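Local coordinates for cytochrome P450 reductase (Amycolatopsis methanolica 239, PDB 5OGX), which uses FAD and a [2Fe-2S] cluster to pass electrons from NADH, strongly preferred over NADPH, to the cytochrome P450 GcoA, which O-demethylates lignin-derived aromatics, at residues D102-V107 with G123-L128; Q20-A25 with A79-D84; P200-D205 with L230-S235. All coordinates share one frame; numbering follows the deposited sequence. Where two conformers were deposited one is given.

The three contacts show how the chemistry of a contact changes with its place in the fold. Interaction 2, in the iron-sulfur domain, is buried: a helix start meets a short strand through one backbone hydrogen bond and apolar carbon. Interaction 1 is partly buried and joins the two strands of a hairpin of the FAD-binding sheet through backbone bonds, with leucines packed on one face. Interaction 3 lies at the surface, where a charged side chain at the end of a helix of the NAD-binding part grips the connecting loop 200-205. The contacts share no element and do not touch; even the closest two, interactions 1 and 2, stay about 7 Å apart at their nearest atoms.

Interaction 1: D102-V107 with G123-L128; sequences DLTATV and GLAEPL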
ATOM      1  N   ASP A 102     -11.749  -9.774   9.144  1.00 22.40           N
ATOM      2  CA  ASP A 102     -11.039 -11.042   9.003  1.00 22.84           C
ATOM      3  C   ASP A 102     -11.539 -11.782   7.772  1.00 29.54           C
ATOM      4  O   ASP A 102     -12.750 -11.901   7.559  1.00 30.54           O
ATOM      5  CB  ASP A 102     -11.233 -11.898  10.248  1.00 27.02           C
ATOM      6  CG  ASP A 102     -10.856 -11.164  11.511  1.00 34.27           C
ATOM      7  OD1 ASP A 102      -9.655 -10.878  11.683  1.00 35.69           O
ATOM      8  OD2 ASP A 102     -11.761 -10.858  12.316  1.00 35.82           O
ATOM      9  N   LEU A 103     -10.610 -12.280   6.966  1.00 24.30           N
ATOM     10  CA  LEU A 103     -10.952 -12.894   5.690  1.00 23.18           C
ATOM     11  C   LEU A 103     -10.926 -14.408   5.806  1.00 26.10           C
ATOM     12  O   LEU A 103     -10.113 -14.977   6.539  1.00 27.60           O
ATOM     13  CB  LEU A 103      -9.982 -12.464   4.589  1.00 23.45           C
ATOM     14  CG  LEU A 103      -9.740 -10.959   4.483  1.00 21.55           C
ATOM     15  CD1 LEU A 103      -8.765 -10.651   3.350  1.00 23.29           C
ATOM     16  CD2 LEU A 103     -11.070 -10.232   4.289  1.00 23.56           C
ATOM     17  N   THR A 104     -11.836 -15.053   5.076  1.00 24.45           N
ATOM     18  CA  THR A 104     -11.814 -16.505   4.893  1.00 24.81           C
ATOM     19  C   THR A 104     -11.209 -16.735   3.511  1.00 28.02           C
ATOM     20  O   THR A 104     -11.916 -16.782   2.505  1.00 30.27           O
ATOM     21  CB  THR A 104     -13.213 -17.103   5.024  1.00 32.19           C
ATOM     22  OG1 THR A 104     -13.751 -16.797   6.318  1.00 35.95           O
ATOM     23  CG2 THR A 104     -13.163 -18.609   4.857  1.00 29.28           C
ATOM     24  N   ALA A 105      -9.880 -16.836   3.462  1.00 27.65           N
ATOM     25  CA  ALA A 105      -9.125 -16.782   2.214  1.00 26.86           C
ATOM     26  C   ALA A 105      -8.507 -18.135   1.903  1.00 28.27           C
ATOM     27  O   ALA A 105      -7.911 -18.760   2.786  1.00 29.34           O
ATOM     28  CB  ALA A 105      -8.021 -15.725   2.291  1.00 24.41           C
ATOM     29  N   THR A 106      -8.632 -18.573   0.643  1.00 25.94           N
ATOM     30  CA  THR A 106      -8.107 -19.857   0.190  1.00 27.11           C
ATOM     31  C   THR A 106      -7.238 -19.643  -1.039  1.00 26.90           C
ATOM     32  O   THR A 106      -7.634 -18.928  -1.966  1.00 29.76           O
ATOM     33  CB  THR A 106      -9.245 -20.847  -0.135  1.00 31.03           C
ATOM     34  OG1 THR A 106     -10.107 -20.979   1.003  1.00 33.72           O
ATOM     35  CG2 THR A 106      -8.678 -22.214  -0.493  1.00 30.11           C
ATOM     36  N   VAL A 107      -6.054 -20.251  -1.051  1.00 29.49           N
ATOM     37  CA  VAL A 107      -5.170 -20.098  -2.202  1.00 29.26           C
ATOM     38  C   VAL A 107      -5.818 -20.770  -3.405  1.00 30.23           C
ATOM     39  O   VAL A 107      -6.089 -21.977  -3.393  1.00 33.93           O
ATOM     40  CB  VAL A 107      -3.779 -20.684  -1.925  1.00 34.25           C
ATOM     41  CG1 VAL A 107      -2.902 -20.540  -3.161  1.00 29.91           C
ATOM     42  CG2 VAL A 107      -3.130 -19.997  -0.725  1.00 30.21           C
ATOM     43  N   GLY A 123      -8.824 -16.723  -2.969  1.00 26.14           N
ATOM     44  CA  GLY A 123     -10.268 -16.684  -3.093  1.00 27.55           C
ATOM     45  C   GLY A 123     -10.920 -16.419  -1.747  1.00 29.72           C
ATOM     46  O   GLY A 123     -10.504 -16.944  -0.717  1.00 32.02           O
ATOM     47  N   LEU A 124     -11.954 -15.583  -1.769  1.00 25.41           N
ATOM     48  CA  LEU A 124     -12.652 -15.167  -0.563  1.00 29.73           C
ATOM     49  C   LEU A 124     -14.037 -15.792  -0.498  1.00 31.38           C
ATOM     50  O   LEU A 124     -14.701 -15.980  -1.521  1.00 33.87           O
ATOM     51  CB  LEU A 124     -12.793 -13.645  -0.506  1.00 23.52           C
ATOM     52  CG  LEU A 124     -11.475 -12.886  -0.470  1.00 22.39           C
ATOM     53  CD1 LEU A 124     -11.764 -11.392  -0.324  1.00 24.94           C
ATOM     54  CD2 LEU A 124     -10.596 -13.381   0.670  1.00 26.01           C
ATOM     55  N   ALA A 125     -14.474 -16.098   0.724  1.00 26.69           N
ATOM     56  CA  ALA A 125     -15.828 -16.617   0.909  1.00 31.00           C
ATOM     57  C   ALA A 125     -16.885 -15.545   0.660  1.00 34.11           C
ATOM     58  O   ALA A 125     -17.997 -15.865   0.215  1.00 33.84           O
ATOM     59  CB  ALA A 125     -15.981 -17.199   2.314  1.00 33.35           C
ATOM     60  N   GLU A 126     -16.568 -14.283   0.949  1.00 30.68           N
ATOM     61  CA  GLU A 126     -17.462 -13.146   0.787  1.00 30.16           C
ATOM     62  C   GLU A 126     -16.729 -12.013   0.085  1.00 25.48           C
ATOM     63  O   GLU A 126     -15.515 -11.857   0.260  1.00 26.58           O
ATOM     64  CB  GLU A 126     -17.978 -12.646   2.145  1.00 31.90           C
ATOM     65  CG  GLU A 126     -18.367 -13.759   3.116  1.00 35.11           C
ATOM     66  CD  GLU A 126     -19.578 -14.550   2.653  1.00 48.27           C
ATOM     67  OE1 GLU A 126     -19.776 -15.688   3.145  1.00 48.39           O
ATOM     68  OE2 GLU A 126     -20.337 -14.032   1.799  1.00 52.78           O
ATOM     69  N   PRO A 127     -17.439 -11.187  -0.682  1.00 26.47           N
ATOM     70  CA  PRO A 127     -16.776 -10.055  -1.346  1.00 28.20           C
ATOM     71  C   PRO A 127     -16.123  -9.129  -0.335  1.00 29.41           C
ATOM     72  O   PRO A 127     -16.668  -8.867   0.742  1.00 28.75           O
ATOM     73  CB  PRO A 127     -17.917  -9.344  -2.085  1.00 31.18           C
ATOM     74  CG  PRO A 127     -19.010 -10.344  -2.188  1.00 35.88           C
ATOM     75  CD  PRO A 127     -18.865 -11.307  -1.049  1.00 33.77           C
ATOM     76  N   LEU A 128     -14.952  -8.619  -0.701  1.00 23.82           N
ATOM     77  CA  LEU A 128     -14.245  -7.632   0.101  1.00 20.52           C
ATOM     78  C   LEU A 128     -14.460  -6.246  -0.489  1.00 26.30           C
ATOM     79  O   LEU A 128     -14.233  -6.037  -1.684  1.00 25.66           O
ATOM     80  CB  LEU A 128     -12.754  -7.948   0.153  1.00 21.09           C
ATOM     81  CG  LEU A 128     -11.938  -6.988   1.017  1.00 22.12           C
ATOM     82  CD1 LEU A 128     -12.415  -7.116   2.467  1.00 22.72           C
ATOM     83  CD2 LEU A 128     -10.446  -7.293   0.897  1.00 24.20           C
TER
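A105 and L124 face each other as a non-hydrogen-bonded antiparallel pair in the hairpin of strands 101-114 and 117-124, and beside them T106 and G123 form a hydrogen-bonded pair. The latter is the tight end of the ladder: G123 N bonds to T106 O at 2.7 Å, and T106 N returns a bond to G123 O at 2.8 Å. On the face that carries A105 the packing is carbon on carbon. With L124 CG set beside its own backbone N (chi1 -62°), the CD2 branch reaches 3.8 Å from A105 CB and also meets L103 CB at 4.1 Å. L103 and L128 cross at about a right angle, with L103 CD2 touching L128 CD1 at 3.9 Å. The exposed side is looser. Here the chain turns out of the strand, A125 N reaches T104 O over 3.2 Å in a bent bond (142° at the hydrogen), and A125 CB merely rests on T104 CB, 3.9 Å away. Within the antiparallel FAD-binding sheet, strand 187-194 pairs with the other edge of 101-114, away from 117-124, through A190 and V188, while strand 160-166 flanks 117-124 and sends L161 against L103, L124 and L128.

Interaction 2: Q20-A25 with A79-D84; sequences QTLLEA and ARPLAD
T21 and R80 meet because of how their torsions are set: T21 holds OG1 between its backbone N and carbonyl carbon (chi1 66°), which leaves CG2 beside the backbone N and directed at the arginine. R80 runs extended from CG to NE, and T21 CG2 sits over one face of its guanidinium, off toward the rim, 3.8 Å from R80 CZ. The head of R80 is also held from outside the two segments, by a bond from NE to G19 O, while R80 CG lies 3.5 Å from Q20 O. The same T21 rotamer makes the residue an N-cap for helix 22-28, its OG1 accepting from E24 N at 3.3 Å.

One backbone hydrogen bond joins the segments. L22 N gives to A79 O at 3.0 Å, nearly in line with the carbonyl (C=O...N angle 172°), and T21 CA adds a CA-H...O contact to the same oxygen at 3.3 Å. Alongside this bond, the two branches of L22 divide their work: CD1 touches A79 CB at 4.1 Å, and CD2 meets P81 CD at 4.0 Å as leucine and proline slide past each other in opposite directions. With an alanine at T21, OG1 and CG2 go, and E24 N would probably lose its capping acceptor and the guanidinium face of R80 its methyl cover.

In this ferredoxin-type domain the contact lies close to the redox centre. T21 has its side chain about 5 Å from those of the cluster-binding N38 and C77, and E24 OE2 bonds to N38 ND2. The chemistry implies a helix start with two of its early amides satisfied, L22 N by the A79 carbonyl and E24 N by the T21 hydroxyl, and the A79 carbonyl, lying at that N-terminal end, is probably polarised by the helix.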
ATOM      1  N   GLN A  20      -6.448  -4.588  22.107  1.00 33.21           N
ATOM      2  CA  GLN A  20      -6.634  -4.168  20.725  1.00 30.84           C
ATOM      3  C   GLN A  20      -6.106  -2.750  20.529  1.00 26.66           C
ATOM      4  O   GLN A  20      -6.214  -1.909  21.426  1.00 27.55           O
ATOM      5  CB  GLN A  20      -8.118  -4.243  20.373  1.00 28.92           C
ATOM      6  CG  GLN A  20      -8.499  -3.852  18.974  1.00 28.24           C
ATOM      7  CD  GLN A  20      -9.968  -4.103  18.712  1.00 34.77           C
ATOM      8  OE1 GLN A  20     -10.818  -3.890  19.583  1.00 32.60           O
ATOM      9  NE2 GLN A  20     -10.275  -4.588  17.527  1.00 33.42           N
ATOM     10  N   THR A  21      -5.527  -2.490  19.357  1.00 25.05           N
ATOM     11  CA  THR A  21      -4.988  -1.162  19.095  1.00 26.10           C
ATOM     12  C   THR A  21      -6.083  -0.191  18.663  1.00 22.32           C
ATOM     13  O   THR A  21      -7.132  -0.580  18.139  1.00 21.35           O
ATOM     14  CB  THR A  21      -3.911  -1.217  18.015  1.00 20.92           C
ATOM     15  OG1 THR A  21      -4.504  -1.603  16.774  1.00 21.15           O
ATOM     16  CG2 THR A  21      -2.820  -2.202  18.397  1.00 26.57           C
ATOM     17  N   LEU A  22      -5.820   1.103  18.889  1.00 22.18           N
ATOM     18  CA  LEU A  22      -6.761   2.134  18.464  1.00 20.62           C
ATOM     19  C   LEU A  22      -7.061   2.023  16.973  1.00 19.12           C
ATOM     20  O   LEU A  22      -8.223   2.062  16.552  1.00 19.92           O
ATOM     21  CB  LEU A  22      -6.201   3.520  18.785  1.00 22.50           C
ATOM     22  CG  LEU A  22      -5.996   3.862  20.257  1.00 25.16           C
ATOM     23  CD1 LEU A  22      -5.557   5.320  20.429  1.00 24.13           C
ATOM     24  CD2 LEU A  22      -7.268   3.575  21.015  1.00 30.78           C
ATOM     25  N   LEU A  23      -6.018   1.912  16.148  1.00 20.01           N
ATOM     26  CA  LEU A  23      -6.242   1.852  14.707  1.00 18.96           C
ATOM     27  C   LEU A  23      -7.176   0.705  14.344  1.00 18.67           C
ATOM     28  O   LEU A  23      -8.124   0.887  13.577  1.00 18.38           O
ATOM     29  CB  LEU A  23      -4.916   1.718  13.957  1.00 16.73           C
ATOM     30  CG  LEU A  23      -5.124   1.643  12.430  1.00 15.98           C
ATOM     31  CD1 LEU A  23      -5.739   2.937  11.866  1.00 18.89           C
ATOM     32  CD2 LEU A  23      -3.803   1.338  11.749  1.00 17.11           C
ATOM     33  N   GLU A  24      -6.923  -0.492  14.883  1.00 18.58           N
ATOM     34  CA  GLU A  24      -7.731  -1.634  14.476  1.00 19.41           C
ATOM     35  C   GLU A  24      -9.161  -1.514  14.977  1.00 23.64           C
ATOM     36  O   GLU A  24     -10.098  -1.893  14.268  1.00 22.13           O
ATOM     37  CB  GLU A  24      -7.084  -2.933  14.949  1.00 22.62           C
ATOM     38  CG  GLU A  24      -5.812  -3.172  14.164  1.00 26.19           C
ATOM     39  CD  GLU A  24      -5.375  -4.605  14.141  1.00 34.02           C
ATOM     40  OE1 GLU A  24      -5.833  -5.384  15.010  1.00 30.98           O
ATOM     41  OE2 GLU A  24      -4.549  -4.934  13.262  1.00 31.37           O
ATOM     42  N   ALA A  25      -9.350  -0.947  16.167  1.00 21.55           N
ATOM     43  CA  ALA A  25     -10.703  -0.720  16.657  1.00 22.46           C
ATOM     44  C   ALA A  25     -11.465   0.236  15.739  1.00 21.93           C
ATOM     45  O   ALA A  25     -12.627  -0.017  15.394  1.00 23.65           O
ATOM     46  CB  ALA A  25     -10.664  -0.182  18.090  1.00 25.05           C
ATOM     47  N   ALA A  79      -0.810   1.941  19.844  1.00 23.17           N
ATOM     48  CA  ALA A  79      -1.353   2.343  21.132  1.00 22.83           C
ATOM     49  C   ALA A  79      -2.558   1.487  21.506  1.00 26.41           C
ATOM     50  O   ALA A  79      -3.463   1.276  20.693  1.00 25.55           O
ATOM     51  CB  ALA A  79      -1.745   3.824  21.094  1.00 25.08           C
ATOM     52  N   ARG A  80      -2.560   0.984  22.740  1.00 27.24           N
ATOM     53  CA  ARG A  80      -3.732   0.320  23.273  1.00 26.22           C
ATOM     54  C   ARG A  80      -4.261   1.103  24.469  1.00 29.03           C
ATOM     55  O   ARG A  80      -3.478   1.583  25.291  1.00 31.24           O
ATOM     56  CB  ARG A  80      -3.425  -1.126  23.698  1.00 30.18           C
ATOM     57  CG  ARG A  80      -2.917  -1.986  22.541  1.00 29.90           C
ATOM     58  CD  ARG A  80      -2.485  -3.388  23.005  1.00 33.34           C
ATOM     59  NE  ARG A  80      -2.201  -4.236  21.850  1.00 33.16           N
ATOM     60  CZ  ARG A  80      -1.061  -4.202  21.165  1.00 47.78           C
ATOM     61  NH1 ARG A  80      -0.088  -3.370  21.529  1.00 45.21           N
ATOM     62  NH2 ARG A  80      -0.893  -4.997  20.112  1.00 48.42           N
ATOM     63  N   PRO A  81      -5.575   1.255  24.578  1.00 30.92           N
ATOM     64  CA  PRO A  81      -6.136   2.109  25.627  1.00 30.98           C
ATOM     65  C   PRO A  81      -6.013   1.457  26.991  1.00 34.14           C
ATOM     66  O   PRO A  81      -6.143   0.239  27.129  1.00 34.34           O
ATOM     67  CB  PRO A  81      -7.605   2.253  25.215  1.00 29.90           C
ATOM     68  CG  PRO A  81      -7.894   0.979  24.445  1.00 33.20           C
ATOM     69  CD  PRO A  81      -6.616   0.673  23.707  1.00 31.65           C
ATOM     70  N   LEU A  82      -5.755   2.286  27.999  1.00 36.24           N
ATOM     71  CA  LEU A  82      -5.822   1.873  29.398  1.00 33.27           C
ATOM     72  C   LEU A  82      -6.999   2.513  30.117  1.00 40.50           C
ATOM     73  O   LEU A  82      -7.196   2.274  31.319  1.00 37.64           O
ATOM     74  CB  LEU A  82      -4.512   2.216  30.111  1.00 38.12           C
ATOM     75  CG  LEU A  82      -3.243   1.695  29.439  1.00 40.20           C
ATOM     76  CD1 LEU A  82      -2.009   2.410  29.976  1.00 38.73           C
ATOM     77  CD2 LEU A  82      -3.124   0.191  29.627  1.00 43.43           C
ATOM     78  N   ALA A  83      -7.778   3.321  29.405  1.00 38.05           N
ATOM     79  CA  ALA A  83      -8.981   3.973  29.905  1.00 37.58           C
ATOM     80  C   ALA A  83      -9.744   4.474  28.687  1.00 33.81           C
ATOM     81  O   ALA A  83      -9.250   4.404  27.559  1.00 32.39           O
ATOM     82  CB  ALA A  83      -8.648   5.122  30.861  1.00 40.13           C
ATOM     83  N   ASP A  84     -10.956   4.973  28.914  1.00 35.00           N
ATOM     84  CA  ASP A  84     -11.660   5.642  27.826  1.00 32.99           C
ATOM     85  C   ASP A  84     -10.800   6.791  27.324  1.00 35.84           C
ATOM     86  O   ASP A  84     -10.260   7.570  28.118  1.00 36.45           O
ATOM     87  CB  ASP A  84     -13.019   6.153  28.291  1.00 38.37           C
ATOM     88  CG  ASP A  84     -13.925   5.044  28.755  1.00 41.06           C
ATOM     89  OD1 ASP A  84     -13.594   3.866  28.510  1.00 37.59           O
ATOM     90  OD2 ASP A  84     -14.968   5.357  29.360  1.00 44.59           O
TER

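Interaction 3: P200-D205 with L230-S235; sequences PPPDED and LARHPS
R232, the last residue of helix 219-232, grips P200 O; the helix belongs to the Rossmann-like nucleotide-binding fold whose parallel sheet includes strand 210-215. The loop it holds, 200-205, leads from strand 187-194 of the FAD-binding sheet toward that strand. Two nitrogens of the guanidinium converge end-on upon the one carbonyl oxygen. R232 NH1 makes the shorter bond, 2.9 Å to P200 O at 154°, and R232 NH2 the more bent one, 3.2 Å to the same atom at 137°. P200 O lies close to the guanidinium plane, and the two donors approach from opposite faces of the proline carbonyl's own plane, so one oxygen is satisfied by two N-H groups.

NH1 has a second acceptor. It forms a salt bridge to D205 OD2 at 3.3 Å, meeting the anti side of a carboxylate whose plane is turned 57° from that of the guanidinium. The carboxylate is shared, because D205 OD1 takes a salt bridge from R236 NH2 and a hydrogen bond from G207 N. Between two positive groups, D205 is likely to stay ionised.

Within the loop the backbone meets some of its own needs: E204 N bonds to P201 O at 2.9 Å and D205 N to P202 O at 3.2 Å, giving a short 3-10 turn. That turn places P202 over one face of the guanidinium, with P202 CD 3.7 Å from R232 NH2. H233, the first residue to leave the helix, approaches D205 from the opposite direction; its ND1 stays 4.2 Å from D205 OD2, while its CE1 comes to 3.4 Å from the backbone oxygen D205 O.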
ATOM      1  N   PRO A 200      -8.450   9.474  -4.896  1.00 22.29           N
ATOM      2  CA  PRO A 200      -9.518  10.219  -4.227  1.00 27.14           C
ATOM      3  C   PRO A 200     -10.874   9.811  -4.773  1.00 29.99           C
ATOM      4  O   PRO A 200     -10.952   9.095  -5.787  1.00 27.20           O
ATOM      5  CB  PRO A 200      -9.185  11.680  -4.569  1.00 29.05           C
ATOM      6  CG  PRO A 200      -8.465  11.605  -5.852  1.00 32.44           C
ATOM      7  CD  PRO A 200      -7.656  10.321  -5.801  1.00 26.14           C
ATOM      8  N   PRO A 201     -11.965  10.214  -4.121  1.00 32.10           N
ATOM      9  CA  PRO A 201     -13.289   9.899  -4.657  1.00 37.60           C
ATOM     10  C   PRO A 201     -13.424  10.408  -6.076  1.00 30.65           C
ATOM     11  O   PRO A 201     -12.785  11.405  -6.459  1.00 30.12           O
ATOM     12  CB  PRO A 201     -14.242  10.636  -3.703  1.00 38.63           C
ATOM     13  CG  PRO A 201     -13.469  10.822  -2.442  1.00 38.16           C
ATOM     14  CD  PRO A 201     -12.034  10.970  -2.855  1.00 36.46           C
ATOM     15  N   PRO A 202     -14.236   9.742  -6.903  1.00 35.05           N
ATOM     16  CA  PRO A 202     -14.377  10.175  -8.306  1.00 37.60           C
ATOM     17  C   PRO A 202     -14.692  11.653  -8.470  1.00 37.51           C
ATOM     18  O   PRO A 202     -14.162  12.288  -9.389  1.00 31.39           O
ATOM     19  CB  PRO A 202     -15.523   9.294  -8.822  1.00 44.20           C
ATOM     20  CG  PRO A 202     -15.462   8.074  -7.987  1.00 43.98           C
ATOM     21  CD  PRO A 202     -14.990   8.509  -6.626  1.00 38.52           C
ATOM     22  N   ASP A 203     -15.521  12.221  -7.583  1.00 41.35           N
ATOM     23  CA  ASP A 203     -15.890  13.630  -7.659  1.00 49.11           C
ATOM     24  C   ASP A 203     -14.703  14.563  -7.491  1.00 43.78           C
ATOM     25  O   ASP A 203     -14.771  15.714  -7.935  1.00 42.69           O
ATOM     26  CB  ASP A 203     -16.932  13.971  -6.591  1.00 60.57           C
ATOM     27  CG  ASP A 203     -18.248  13.267  -6.815  1.00 72.85           C
ATOM     28  OD1 ASP A 203     -18.475  12.778  -7.942  1.00 75.77           O
ATOM     29  OD2 ASP A 203     -19.050  13.192  -5.859  1.00 77.97           O
ATOM     30  N   GLU A 204     -13.631  14.114  -6.835  1.00 30.82           N
ATOM     31  CA  GLU A 204     -12.471  14.959  -6.584  1.00 34.75           C
ATOM     32  C   GLU A 204     -11.314  14.640  -7.522  1.00 38.38           C
ATOM     33  O   GLU A 204     -10.178  15.039  -7.253  1.00 49.08           O
ATOM     34  CB  GLU A 204     -12.029  14.827  -5.124  1.00 41.20           C
ATOM     35  CG  GLU A 204     -13.166  15.009  -4.133  1.00 47.42           C
ATOM     36  CD  GLU A 204     -12.768  14.692  -2.706  1.00 53.96           C
ATOM     37  OE1 GLU A 204     -13.668  14.362  -1.906  1.00 54.37           O
ATOM     38  OE2 GLU A 204     -11.561  14.775  -2.389  1.00 57.58           O
ATOM     39  N   ASP A 205     -11.584  13.927  -8.611  1.00 37.18           N
ATOM     40  CA  ASP A 205     -10.568  13.479  -9.559  1.00 34.78           C
ATOM     41  C   ASP A 205     -10.731  14.293 -10.832  1.00 34.54           C
ATOM     42  O   ASP A 205     -11.655  14.050 -11.617  1.00 38.46           O
ATOM     43  CB  ASP A 205     -10.707  11.979  -9.823  1.00 36.32           C
ATOM     44  CG  ASP A 205      -9.626  11.433 -10.751  1.00 40.38           C
ATOM     45  OD1 ASP A 205      -8.838  12.231 -11.309  1.00 41.12           O
ATOM     46  OD2 ASP A 205      -9.581  10.195 -10.928  1.00 33.16           O
ATOM     47  N   LEU A 230      -7.978   4.886 -15.335  1.00 18.49           N
ATOM     48  CA  LEU A 230      -8.300   4.856 -16.756  1.00 20.84           C
ATOM     49  C   LEU A 230      -9.769   4.529 -16.991  1.00 26.26           C
ATOM     50  O   LEU A 230     -10.362   5.005 -17.967  1.00 28.48           O
ATOM     51  CB  LEU A 230      -7.391   3.846 -17.457  1.00 20.76           C
ATOM     52  CG  LEU A 230      -5.938   4.303 -17.640  1.00 19.65           C
ATOM     53  CD1 LEU A 230      -5.041   3.129 -18.095  1.00 25.17           C
ATOM     54  CD2 LEU A 230      -5.837   5.488 -18.619  1.00 21.52           C
ATOM     55  N   ALA A 231     -10.385   3.735 -16.110  1.00 23.84           N
ATOM     56  CA  ALA A 231     -11.820   3.495 -16.244  1.00 26.63           C
ATOM     57  C   ALA A 231     -12.609   4.785 -16.032  1.00 32.35           C
ATOM     58  O   ALA A 231     -13.574   5.057 -16.759  1.00 33.91           O
ATOM     59  CB  ALA A 231     -12.270   2.408 -15.266  1.00 29.66           C
ATOM     60  N   ARG A 232     -12.190   5.605 -15.062  1.00 28.81           N
ATOM     61  CA  ARG A 232     -12.839   6.888 -14.804  1.00 28.06           C
ATOM     62  C   ARG A 232     -12.642   7.865 -15.957  1.00 26.58           C
ATOM     63  O   ARG A 232     -13.566   8.607 -16.316  1.00 29.01           O
ATOM     64  CB  ARG A 232     -12.282   7.516 -13.523  1.00 23.47           C
ATOM     65  CG  ARG A 232     -12.490   6.724 -12.257  1.00 24.03           C
ATOM     66  CD  ARG A 232     -11.761   7.412 -11.111  1.00 27.46           C
ATOM     67  NE  ARG A 232     -12.047   6.757  -9.838  1.00 27.58           N
ATOM     68  CZ  ARG A 232     -11.691   7.259  -8.664  1.00 23.66           C
ATOM     69  NH1 ARG A 232     -11.038   8.414  -8.620  1.00 27.77           N
ATOM     70  NH2 ARG A 232     -11.999   6.604  -7.543  1.00 29.33           N
ATOM     71  N   HIS A 233     -11.427   7.925 -16.502  1.00 24.95           N
ATOM     72  CA  HIS A 233     -11.074   8.893 -17.543  1.00 26.68           C
ATOM     73  C   HIS A 233     -10.272   8.162 -18.611  1.00 23.71           C
ATOM     74  O   HIS A 233      -9.037   8.133 -18.566  1.00 26.00           O
ATOM     75  CB  HIS A 233     -10.278  10.065 -16.967  1.00 30.78           C
ATOM     76  CG  HIS A 233     -11.094  10.988 -16.112  1.00 34.98           C
ATOM     77  ND1 HIS A 233     -11.051  10.965 -14.735  1.00 40.03           N
ATOM     78  CD2 HIS A 233     -11.974  11.960 -16.445  1.00 39.39           C
ATOM     79  CE1 HIS A 233     -11.869  11.884 -14.255  1.00 38.78           C
ATOM     80  NE2 HIS A 233     -12.442  12.503 -15.272  1.00 41.58           N
ATOM     81  N   PRO A 234     -10.945   7.566 -19.596  1.00 23.15           N
ATOM     82  CA  PRO A 234     -10.252   6.655 -20.525  1.00 27.89           C
ATOM     83  C   PRO A 234      -9.165   7.305 -21.362  1.00 27.70           C
ATOM     84  O   PRO A 234      -8.273   6.595 -21.839  1.00 28.21           O
ATOM     85  CB  PRO A 234     -11.391   6.133 -21.408  1.00 31.31           C
ATOM     86  CG  PRO A 234     -12.593   6.211 -20.528  1.00 36.18           C
ATOM     87  CD  PRO A 234     -12.409   7.445 -19.689  1.00 27.58           C
ATOM     88  N   SER A 235      -9.206   8.615 -21.574  0.58 25.31           N
ATOM     89  CA  SER A 235      -8.226   9.272 -22.426  0.58 25.68           C
ATOM     90  C   SER A 235      -7.108   9.926 -21.635  0.58 22.55           C
ATOM     91  O   SER A 235      -6.233  10.562 -22.232  0.58 24.02           O
ATOM     92  CB  SER A 235      -8.908  10.316 -23.313  0.58 27.64           C
ATOM     93  OG  SER A 235      -9.687   9.682 -24.312  0.58 31.44           O
TER